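PDB 5HZL: Lmo2445 protein, which is of unknown function but is a secreted, calcium-binding leucine-rich-repeat protein of the internalin type from Listeria monocytogenes. Local coordinates for residues 164-175 with 184-192; 69-80 with 93-103. One frame throughout, in Å; residues are numbered along the deposited sequence.

Both contacts lie in the leucine-rich-repeat body, mostly in the segments that connect its parallel strands, but near different ends, with centres about 28 Å apart and nearest atoms about 13 Å apart. Contact 2 lies toward the N-terminal end, where the end of helix 66-70 and the 3-10 turn and loop after it meet the loop before strand 105-107; contact 1 lies toward the other end, where the approach to strand 174-176 meets helix 187-191. Contact 1 is the more buried, largely apolar, bridged by a water and edged by two calcium-binding residues. Contact 2 buries more area, 744 against 446 Å², yet is only partly buried; direct hydrogen bonds, one of them weak, and a bridging water tie it together.

Contact 1: 164-175 with 184-192; sequences DIWMNMPNLDSL and SIPEDIFLS. With CA (calcium ion), chain D; CA (calcium ion), chain F.
I189 is the side chain to look at first: it projects from helix 187-191 into the curve of 164-175. Its CG1 lies anti to the backbone N (chi1 -163°), which carries CD1 up to the carbonyl O of W166, while the other branch, CG2, meets L175 CD2 at 4.0 Å. L172 CD2 also approaches CD1, and the CE1 corner of the F190 ring lies by L175 CD2, so the two leucines and I189 form the tightly packed part. Next to it P186 CG comes obliquely to CZ3 of the W166 ring at 4.2 Å. One face of that indole carries I165 CD1 over its centre, and NE1 is hydrogen-bonded to P139 O, which helps to set how the ring is turned. A water joins the backbones, donating to I165 O and accepting from I189 N at 2.7 Å; it thereby serves an amide in the first turn of the helix.

The outer side is looser. There the bent chain of selenomethionine M167 crosses D188 at about a right angle, its SE 3.8 Å from D188 CB and 4.0 Å from I189 CD1, so it borders the packed part as well. D188 OD2 rests against D164 CB, and M167 and D164 are exposed. At the margins E187 OE2 binds one calcium together with E163, and D173 OD1 binds another at 2.6 Å together with Q194 O. A short helix between successive parallel strands, here 174-176 and 197-199, packed on the strand side chain L175 and on the loop leading into that strand, is characteristic of leucine-rich-repeat proteins.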
loop_
_atom_site.group_PDB
_atom_site.type_symbol
_atom_site.label_atom_id
_atom_site.label_comp_id
_atom_site.label_asym_id
_atom_site.label_seq_id
_atom_site.Cartn_x
_atom_site.Cartn_y
_atom_site.Cartn_z
ATOM N N ASP A 164 4.015 10.520 12.443
ATOM C CA ASP A 164 5.445 10.569 12.054
ATOM C C ASP A 164 6.016 9.554 11.022
ATOM O O ASP A 164 7.232 9.567 10.772
ATOM C CB ASP A 164 6.352 10.648 13.321
ATOM C CG ASP A 164 6.202 9.453 14.277
ATOM O OD1 ASP A 164 5.524 8.462 13.947
ATOM O OD2 ASP A 164 6.781 9.516 15.383
ATOM N N ILE A 165 5.195 8.708 10.397
ATOM C CA ILE A 165 5.790 7.794 9.414
ATOM C C ILE A 165 6.181 8.543 8.141
ATOM O O ILE A 165 5.648 9.617 7.829
ATOM C CB ILE A 165 4.934 6.557 9.032
ATOM C CG1 ILE A 165 3.711 6.912 8.183
ATOM C CG2 ILE A 165 4.547 5.759 10.278
ATOM C CD1 ILE A 165 3.013 5.667 7.676
ATOM N N TRP A 166 7.117 7.932 7.428
ATOM C CA TRP A 166 7.661 8.425 6.182
ATOM C C TRP A 166 8.428 9.763 6.306
ATOM O O TRP A 166 8.446 10.591 5.382
ATOM C CB TRP A 166 6.590 8.425 5.073
ATOM C CG TRP A 166 5.887 7.081 4.894
ATOM C CD1 TRP A 166 6.476 5.842 4.878
ATOM C CD2 TRP A 166 4.500 6.861 4.599
ATOM N NE1 TRP A 166 5.533 4.870 4.663
ATOM C CE2 TRP A 166 4.314 5.466 4.475
ATOM C CE3 TRP A 166 3.390 7.704 4.448
ATOM C CZ2 TRP A 166 3.061 4.897 4.207
ATOM C CZ3 TRP A 166 2.150 7.137 4.184
ATOM C CH2 TRP A 166 1.998 5.744 4.068
HETATM N N MSE A 167 9.092 9.933 7.451
HETATM C CA MSE A 167 9.902 11.119 7.737
HETATM C C MSE A 167 11.365 10.782 7.697
HETATM O O MSE A 167 12.212 11.565 8.128
HETATM C CB MSE A 167 9.513 11.623 9.112
HETATM C CG MSE A 167 8.109 12.203 9.083
HETATM SE SE MSE A 167 8.119 13.854 8.014
HETATM C CE MSE A 167 8.996 15.075 9.296
ATOM N N ASN A 168 11.663 9.610 7.151
ATOM C CA ASN A 168 13.015 9.090 7.011
ATOM C C ASN A 168 13.532 9.149 5.544
ATOM O O ASN A 168 14.564 8.550 5.244
ATOM C CB ASN A 168 13.014 7.623 7.508
ATOM C CG ASN A 168 12.036 6.712 6.717
ATOM O OD1 ASN A 168 10.980 7.161 6.236
ATOM N ND2 ASN A 168 12.387 5.422 6.595
HETATM N N MSE A 169 12.823 9.861 4.652
HETATM C CA MSE A 169 13.176 9.958 3.217
HETATM C C MSE A 169 13.344 11.400 2.797
HETATM O O MSE A 169 12.402 12.012 2.294
HETATM C CB MSE A 169 12.043 9.283 2.449
HETATM C CG MSE A 169 12.150 7.760 2.570
HETATM SE SE MSE A 169 10.578 6.859 1.795
HETATM C CE MSE A 169 9.407 7.076 3.366
ATOM N N PRO A 170 14.552 11.949 2.960
ATOM C CA PRO A 170 14.785 13.375 2.655
ATOM C C PRO A 170 14.539 13.890 1.237
ATOM O O PRO A 170 14.458 15.105 1.055
ATOM C CB PRO A 170 16.255 13.591 3.062
ATOM C CG PRO A 170 16.882 12.255 2.998
ATOM C CD PRO A 170 15.808 11.275 3.356
ATOM N N ASN A 171 14.420 13.006 0.251
ATOM C CA ASN A 171 14.190 13.451 -1.134
ATOM C C ASN A 171 12.804 13.166 -1.667
ATOM O O ASN A 171 12.503 13.542 -2.800
ATOM C CB ASN A 171 15.273 12.876 -2.046
ATOM C CG ASN A 171 16.647 13.403 -1.693
ATOM O OD1 ASN A 171 16.801 14.570 -1.326
ATOM N ND2 ASN A 171 17.652 12.558 -1.808
ATOM N N LEU A 172 11.968 12.534 -0.841
ATOM C CA LEU A 172 10.600 12.195 -1.208
ATOM C C LEU A 172 9.910 13.474 -1.653
ATOM O O LEU A 172 9.891 14.461 -0.909
ATOM C CB LEU A 172 9.872 11.564 -0.016
ATOM C CG LEU A 172 8.439 11.061 -0.220
ATOM C CD1 LEU A 172 8.365 10.019 -1.322
ATOM C CD2 LEU A 172 7.911 10.491 1.084
ATOM N N ASP A 173 9.380 13.451 -2.875
ATOM C CA ASP A 173 8.720 14.615 -3.459
ATOM C C ASP A 173 7.302 14.335 -3.956
ATOM O O ASP A 173 6.577 15.278 -4.290
ATOM C CB ASP A 173 9.556 15.121 -4.639
ATOM C CG ASP A 173 9.159 16.515 -5.087
ATOM O OD1 ASP A 173 9.148 17.446 -4.237
ATOM O OD2 ASP A 173 8.899 16.689 -6.292
ATOM N N SER A 174 6.916 13.062 -4.035
ATOM C CA SER A 174 5.572 12.698 -4.487
ATOM C C SER A 174 5.062 11.493 -3.696
ATOM O O SER A 174 5.719 10.461 -3.651
ATOM C CB SER A 174 5.568 12.407 -5.985
ATOM O OG SER A 174 4.249 12.154 -6.446
ATOM N N LEU A 175 3.891 11.640 -3.081
ATOM C CA LEU A 175 3.288 10.580 -2.271
ATOM C C LEU A 175 1.800 10.498 -2.602
ATOM O O LEU A 175 1.026 11.339 -2.162
ATOM C CB LEU A 175 3.509 10.881 -0.779
ATOM C CG LEU A 175 2.933 9.918 0.256
ATOM C CD1 LEU A 175 3.551 8.544 0.085
ATOM C CD2 LEU A 175 3.174 10.449 1.658
ATOM N N SER A 184 -6.803 7.649 9.586
ATOM C CA SER A 184 -5.884 8.587 10.158
ATOM C C SER A 184 -5.078 9.222 9.037
ATOM O O SER A 184 -5.049 8.696 7.923
ATOM C CB SER A 184 -4.983 7.767 11.076
ATOM O OG SER A 184 -3.903 8.506 11.600
ATOM N N ILE A 185 -4.421 10.338 9.342
ATOM C CA ILE A 185 -3.615 11.047 8.376
ATOM C C ILE A 185 -2.136 11.070 8.787
ATOM O O ILE A 185 -1.828 11.285 9.969
ATOM C CB ILE A 185 -4.084 12.521 8.249
ATOM C CG1 ILE A 185 -5.562 12.591 7.850
ATOM C CG2 ILE A 185 -3.234 13.309 7.240
ATOM C CD1 ILE A 185 -6.100 14.006 7.689
ATOM N N PRO A 186 -1.215 10.838 7.821
ATOM C CA PRO A 186 0.214 10.970 8.119
ATOM C C PRO A 186 0.510 12.481 8.097
ATOM O O PRO A 186 0.987 13.015 7.102
ATOM C CB PRO A 186 0.887 10.231 6.966
ATOM C CG PRO A 186 -0.079 10.315 5.846
ATOM C CD PRO A 186 -1.444 10.349 6.450
ATOM N N GLU A 187 0.201 13.154 9.200
ATOM C CA GLU A 187 0.367 14.605 9.296
ATOM C C GLU A 187 1.736 15.198 9.030
ATOM O O GLU A 187 1.853 16.112 8.220
ATOM C CB GLU A 187 -0.116 15.130 10.649
ATOM C CG GLU A 187 -1.613 15.022 10.839
ATOM C CD GLU A 187 -2.093 15.748 12.074
ATOM O OE1 GLU A 187 -3.268 16.168 12.064
ATOM O OE2 GLU A 187 -1.303 15.927 13.039
ATOM N N ASP A 188 2.758 14.697 9.715
ATOM C CA ASP A 188 4.106 15.248 9.561
ATOM C C ASP A 188 4.551 15.458 8.120
ATOM O O ASP A 188 4.933 16.574 7.751
ATOM C CB ASP A 188 5.163 14.397 10.282
ATOM C CG ASP A 188 5.023 14.412 11.799
ATOM O OD1 ASP A 188 3.967 14.794 12.336
ATOM O OD2 ASP A 188 6.009 14.025 12.457
ATOM N N ILE A 189 4.474 14.399 7.315
ATOM C CA ILE A 189 4.913 14.461 5.922
ATOM C C ILE A 189 4.111 15.469 5.086
ATOM O O ILE A 189 4.709 16.186 4.277
ATOM C CB ILE A 189 4.969 13.054 5.265
ATOM C CG1 ILE A 189 5.799 13.068 3.975
ATOM C CG2 ILE A 189 3.579 12.475 5.051
ATOM C CD1 ILE A 189 7.254 13.453 4.179
ATOM N N PHE A 190 2.789 15.551 5.274
ATOM C CA PHE A 190 2.009 16.534 4.512
ATOM C C PHE A 190 2.273 17.973 4.951
ATOM O O PHE A 190 2.229 18.883 4.125
ATOM C CB PHE A 190 0.502 16.267 4.533
ATOM C CG PHE A 190 0.091 14.987 3.870
ATOM C CD1 PHE A 190 0.556 14.654 2.600
ATOM C CD2 PHE A 190 -0.843 14.167 4.457
ATOM C CE1 PHE A 190 0.163 13.482 1.976
ATOM C CE2 PHE A 190 -1.251 12.998 3.829
ATOM C CZ PHE A 190 -0.747 12.652 2.586
ATOM N N LEU A 191 2.551 18.172 6.236
ATOM C CA LEU A 191 2.823 19.509 6.785
ATOM C C LEU A 191 4.270 19.976 6.649
ATOM O O LEU A 191 4.540 21.161 6.836
ATOM C CB LEU A 191 2.419 19.577 8.260
ATOM C CG LEU A 191 0.946 19.310 8.580
ATOM C CD1 LEU A 191 0.753 19.366 10.088
ATOM C CD2 LEU A 191 0.024 20.293 7.872
ATOM N N SER A 192 5.190 19.070 6.338
ATOM C CA SER A 192 6.606 19.432 6.190
ATOM C C SER A 192 6.892 20.256 4.941
ATOM O O SER A 192 7.928 20.896 4.860
ATOM C CB SER A 192 7.465 18.171 6.114
ATOM O OG SER A 192 7.123 17.412 4.962
HETATM CA CA CA D . -2.011 16.277 15.473
HETATM CA CA CA F . 10.466 19.090 -2.719
HETATM O O HOH W 1 3.897 11.911 8.121
#

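Contact 2: 69-80 with 93-103; sequences LSVLNNEVFTNA and LPDLSEALPAL
The backbones of 69-80 and 93-103 run alongside each other, closest at V76 and A99 (CA atoms 4.2 Å apart), where F77 N donates a nearly straight bond of 2.9 Å to A99 O. A water adds a second tie, donating to F77 O and A80 O and accepting from A102 N. Among the side chains N73 does the polar work: CG stands beside its own backbone N (chi1 -71°), and the amide reaches across with both ends. ND2 donates to D95 O at 3.0 Å, somewhat tilted from the carbonyl plane, while OD1 takes a weak bond from A99 N. Beside this amide, crossing it at about a right angle, L96 sends CD2 to L69 O and L72 CB, and A99 CB lies by L72 O. L69 CD1 meets L93 CD1. F77 turns a ring edge to A99 O, running side by side with L100, whose CD2 also touches A80 CB. V76 crosses P101 obliquely, CG1 to CG 4.1 Å, on the more exposed side. As in a leucine-rich-repeat solenoid, both segments are stacked connections between parallel strands 56-58, 82-84 and 105-107: F77, A80 and L100 reach I57, L96, L100 and L103 pack on L83, and helix 48-51 lies against E75, F77 and T78.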
loop_
_atom_site.group_PDB
_atom_site.type_symbol
_atom_site.label_atom_id
_atom_site.label_comp_id
_atom_site.label_asym_id
_atom_site.label_seq_id
_atom_site.Cartn_x
_atom_site.Cartn_y
_atom_site.Cartn_z
ATOM N N LEU A 69 9.036 -15.575 -7.269
ATOM C CA LEU A 69 10.011 -14.482 -7.375
ATOM C C LEU A 69 11.266 -14.616 -6.525
ATOM O O LEU A 69 12.302 -14.081 -6.892
ATOM C CB LEU A 69 9.360 -13.130 -7.046
ATOM C CG LEU A 69 8.345 -12.570 -8.033
ATOM C CD1 LEU A 69 7.677 -11.337 -7.451
ATOM C CD2 LEU A 69 8.995 -12.247 -9.369
ATOM N N SER A 70 11.180 -15.312 -5.403
ATOM C CA SER A 70 12.340 -15.460 -4.517
ATOM C C SER A 70 13.514 -16.149 -5.218
ATOM O O SER A 70 14.671 -15.985 -4.837
ATOM C CB SER A 70 11.958 -16.162 -3.212
ATOM O OG SER A 70 11.449 -17.448 -3.452
ATOM N N VAL A 71 13.183 -16.908 -6.254
ATOM C CA VAL A 71 14.175 -17.587 -7.092
ATOM C C VAL A 71 15.204 -16.620 -7.719
ATOM O O VAL A 71 16.344 -17.028 -7.976
ATOM C CB VAL A 71 13.446 -18.454 -8.146
ATOM C CG1 VAL A 71 14.250 -18.667 -9.400
ATOM C CG2 VAL A 71 13.017 -19.782 -7.525
ATOM N N LEU A 72 14.808 -15.360 -7.942
ATOM C CA LEU A 72 15.700 -14.324 -8.496
ATOM C C LEU A 72 16.963 -14.135 -7.635
ATOM O O LEU A 72 18.041 -13.802 -8.164
ATOM C CB LEU A 72 14.966 -12.994 -8.674
ATOM C CG LEU A 72 13.850 -12.969 -9.728
ATOM C CD1 LEU A 72 13.070 -11.661 -9.683
ATOM C CD2 LEU A 72 14.392 -13.209 -11.134
ATOM N N ASN A 73 16.830 -14.358 -6.324
ATOM C CA ASN A 73 17.971 -14.285 -5.406
ATOM C C ASN A 73 19.051 -15.358 -5.625
ATOM O O ASN A 73 20.093 -15.327 -4.967
ATOM C CB ASN A 73 17.496 -14.266 -3.958
ATOM C CG ASN A 73 16.837 -12.957 -3.593
ATOM O OD1 ASN A 73 17.311 -11.896 -3.991
ATOM N ND2 ASN A 73 15.770 -13.013 -2.807
ATOM N N ASN A 74 18.804 -16.299 -6.539
ATOM C CA ASN A 74 19.807 -17.309 -6.881
ATOM C C ASN A 74 20.946 -16.700 -7.662
ATOM O O ASN A 74 21.932 -17.362 -7.878
ATOM C CB ASN A 74 19.227 -18.469 -7.697
ATOM C CG ASN A 74 18.302 -19.360 -6.887
ATOM O OD1 ASN A 74 18.106 -19.162 -5.685
ATOM N ND2 ASN A 74 17.727 -20.358 -7.547
ATOM N N GLU A 75 20.800 -15.459 -8.112
ATOM C CA GLU A 75 21.860 -14.784 -8.848
ATOM C C GLU A 75 21.852 -13.293 -8.532
ATOM O O GLU A 75 21.056 -12.816 -7.728
ATOM C CB GLU A 75 21.695 -14.998 -10.362
ATOM C CG GLU A 75 21.642 -16.448 -10.833
ATOM C CD GLU A 75 22.887 -17.260 -10.502
ATOM O OE1 GLU A 75 23.960 -16.696 -10.158
ATOM O OE2 GLU A 75 22.777 -18.492 -10.599
ATOM N N VAL A 76 22.761 -12.573 -9.170
ATOM C CA VAL A 76 22.896 -11.138 -9.010
ATOM C C VAL A 76 22.846 -10.490 -10.395
ATOM O O VAL A 76 23.711 -10.761 -11.234
ATOM C CB VAL A 76 24.246 -10.785 -8.335
ATOM C CG1 VAL A 76 24.445 -9.273 -8.277
ATOM C CG2 VAL A 76 24.333 -11.404 -6.947
ATOM N N PHE A 77 21.832 -9.652 -10.630
ATOM C CA PHE A 77 21.679 -8.927 -11.888
ATOM C C PHE A 77 22.307 -7.583 -11.563
ATOM O O PHE A 77 21.608 -6.622 -11.294
ATOM C CB PHE A 77 20.207 -8.780 -12.239
ATOM C CG PHE A 77 19.479 -10.083 -12.416
ATOM C CD1 PHE A 77 18.987 -10.778 -11.313
ATOM C CD2 PHE A 77 19.240 -10.600 -13.696
ATOM C CE1 PHE A 77 18.298 -11.979 -11.481
ATOM C CE2 PHE A 77 18.551 -11.796 -13.869
ATOM C CZ PHE A 77 18.080 -12.488 -12.762
ATOM N N THR A 78 23.640 -7.529 -11.579
ATOM C CA THR A 78 24.405 -6.316 -11.204
ATOM C C THR A 78 23.958 -4.984 -11.801
ATOM O O THR A 78 24.168 -3.973 -11.168
ATOM C CB THR A 78 25.920 -6.417 -11.536
ATOM O OG1 THR A 78 26.074 -6.486 -12.947
ATOM C CG2 THR A 78 26.613 -7.637 -10.894
ATOM N N ASN A 79 23.348 -4.980 -12.987
ATOM C CA ASN A 79 22.921 -3.718 -13.655
ATOM C C ASN A 79 21.432 -3.501 -13.902
ATOM O O ASN A 79 21.052 -2.555 -14.590
ATOM C CB ASN A 79 23.605 -3.642 -15.011
ATOM C CG ASN A 79 25.087 -3.693 -14.899
ATOM O OD1 ASN A 79 25.682 -3.076 -14.026
ATOM N ND2 ASN A 79 25.697 -4.424 -15.796
ATOM N N ALA A 80 20.597 -4.372 -13.360
ATOM C CA ALA A 80 19.178 -4.237 -13.550
ATOM C C ALA A 80 18.702 -3.064 -12.696
ATOM O O ALA A 80 18.805 -3.106 -11.476
ATOM C CB ALA A 80 18.472 -5.525 -13.152
ATOM N N LEU A 93 5.783 -10.213 -0.867
ATOM C CA LEU A 93 6.903 -10.002 -1.799
ATOM C C LEU A 93 8.234 -10.274 -1.088
ATOM O O LEU A 93 8.481 -9.715 -0.024
ATOM C CB LEU A 93 6.917 -8.555 -2.315
ATOM C CG LEU A 93 8.018 -8.181 -3.324
ATOM C CD1 LEU A 93 7.777 -8.797 -4.701
ATOM C CD2 LEU A 93 8.116 -6.677 -3.469
ATOM N N PRO A 94 9.106 -11.106 -1.675
ATOM C CA PRO A 94 10.370 -11.328 -0.972
ATOM C C PRO A 94 11.326 -10.123 -1.051
ATOM O O PRO A 94 11.092 -9.149 -1.796
ATOM C CB PRO A 94 10.970 -12.520 -1.722
ATOM C CG PRO A 94 10.484 -12.328 -3.128
ATOM C CD PRO A 94 9.093 -11.765 -2.998
ATOM N N ASP A 95 12.388 -10.210 -0.254
ATOM C CA ASP A 95 13.449 -9.211 -0.198
ATOM C C ASP A 95 14.396 -9.589 -1.348
ATOM O O ASP A 95 15.127 -10.580 -1.248
ATOM C CB ASP A 95 14.132 -9.282 1.182
ATOM C CG ASP A 95 15.330 -8.339 1.332
ATOM O OD1 ASP A 95 15.912 -7.903 0.314
ATOM O OD2 ASP A 95 15.701 -8.064 2.499
ATOM N N LEU A 96 14.369 -8.807 -2.428
ATOM C CA LEU A 96 15.201 -9.051 -3.615
ATOM C C LEU A 96 16.462 -8.172 -3.718
ATOM O O LEU A 96 17.068 -8.097 -4.790
ATOM C CB LEU A 96 14.351 -8.887 -4.886
ATOM C CG LEU A 96 13.155 -9.830 -5.070
ATOM C CD1 LEU A 96 12.312 -9.405 -6.250
ATOM C CD2 LEU A 96 13.608 -11.272 -5.241
ATOM N N SER A 97 16.871 -7.533 -2.618
ATOM C CA SER A 97 18.069 -6.665 -2.612
ATOM C C SER A 97 19.376 -7.394 -2.940
ATOM O O SER A 97 20.334 -6.781 -3.390
ATOM C CB SER A 97 18.226 -5.975 -1.259
ATOM O OG SER A 97 18.386 -6.918 -0.216
ATOM N N GLU A 98 19.390 -8.698 -2.694
ATOM C CA GLU A 98 20.551 -9.556 -2.948
ATOM C C GLU A 98 20.723 -9.668 -4.487
ATOM O O GLU A 98 21.824 -9.546 -5.023
ATOM C CB GLU A 98 20.292 -10.947 -2.315
ATOM C CG GLU A 98 21.509 -11.832 -2.041
ATOM C CD GLU A 98 22.379 -11.349 -0.863
ATOM O OE1 GLU A 98 22.037 -10.322 -0.214
ATOM O OE2 GLU A 98 23.414 -12.016 -0.573
ATOM N N ALA A 99 19.604 -9.868 -5.174
ATOM C CA ALA A 99 19.575 -10.009 -6.631
ATOM C C ALA A 99 19.535 -8.710 -7.422
ATOM O O ALA A 99 19.948 -8.682 -8.585
ATOM C CB ALA A 99 18.370 -10.848 -7.036
ATOM N N LEU A 100 19.046 -7.647 -6.803
ATOM C CA LEU A 100 18.901 -6.379 -7.496
ATOM C C LEU A 100 19.592 -5.222 -6.773
ATOM O O LEU A 100 18.947 -4.256 -6.368
ATOM C CB LEU A 100 17.406 -6.111 -7.660
ATOM C CG LEU A 100 16.609 -7.231 -8.338
ATOM C CD1 LEU A 100 15.121 -6.932 -8.251
ATOM C CD2 LEU A 100 17.047 -7.429 -9.780
ATOM N N PRO A 101 20.922 -5.294 -6.648
ATOM C CA PRO A 101 21.652 -4.227 -5.954
ATOM C C PRO A 101 21.568 -2.837 -6.615
ATOM O O PRO A 101 21.659 -1.838 -5.916
ATOM C CB PRO A 101 23.094 -4.735 -5.963
ATOM C CG PRO A 101 23.176 -5.566 -7.198
ATOM C CD PRO A 101 21.838 -6.233 -7.328
ATOM N N ALA A 102 21.375 -2.777 -7.933
ATOM C CA ALA A 102 21.292 -1.507 -8.666
ATOM C C ALA A 102 19.860 -1.005 -8.903
ATOM O O ALA A 102 19.655 -0.020 -9.622
ATOM C CB ALA A 102 21.996 -1.672 -10.003
ATOM N N LEU A 103 18.881 -1.653 -8.277
ATOM C CA LEU A 103 17.479 -1.305 -8.484
ATOM C C LEU A 103 17.152 0.164 -8.203
ATOM O O LEU A 103 17.504 0.691 -7.150
ATOM C CB LEU A 103 16.591 -2.217 -7.641
ATOM C CG LEU A 103 15.100 -2.191 -7.981
ATOM C CD1 LEU A 103 14.862 -2.541 -9.448
ATOM C CD2 LEU A 103 14.366 -3.165 -7.070
HETATM O O HOH W 2 20.317 -4.640 -9.784
#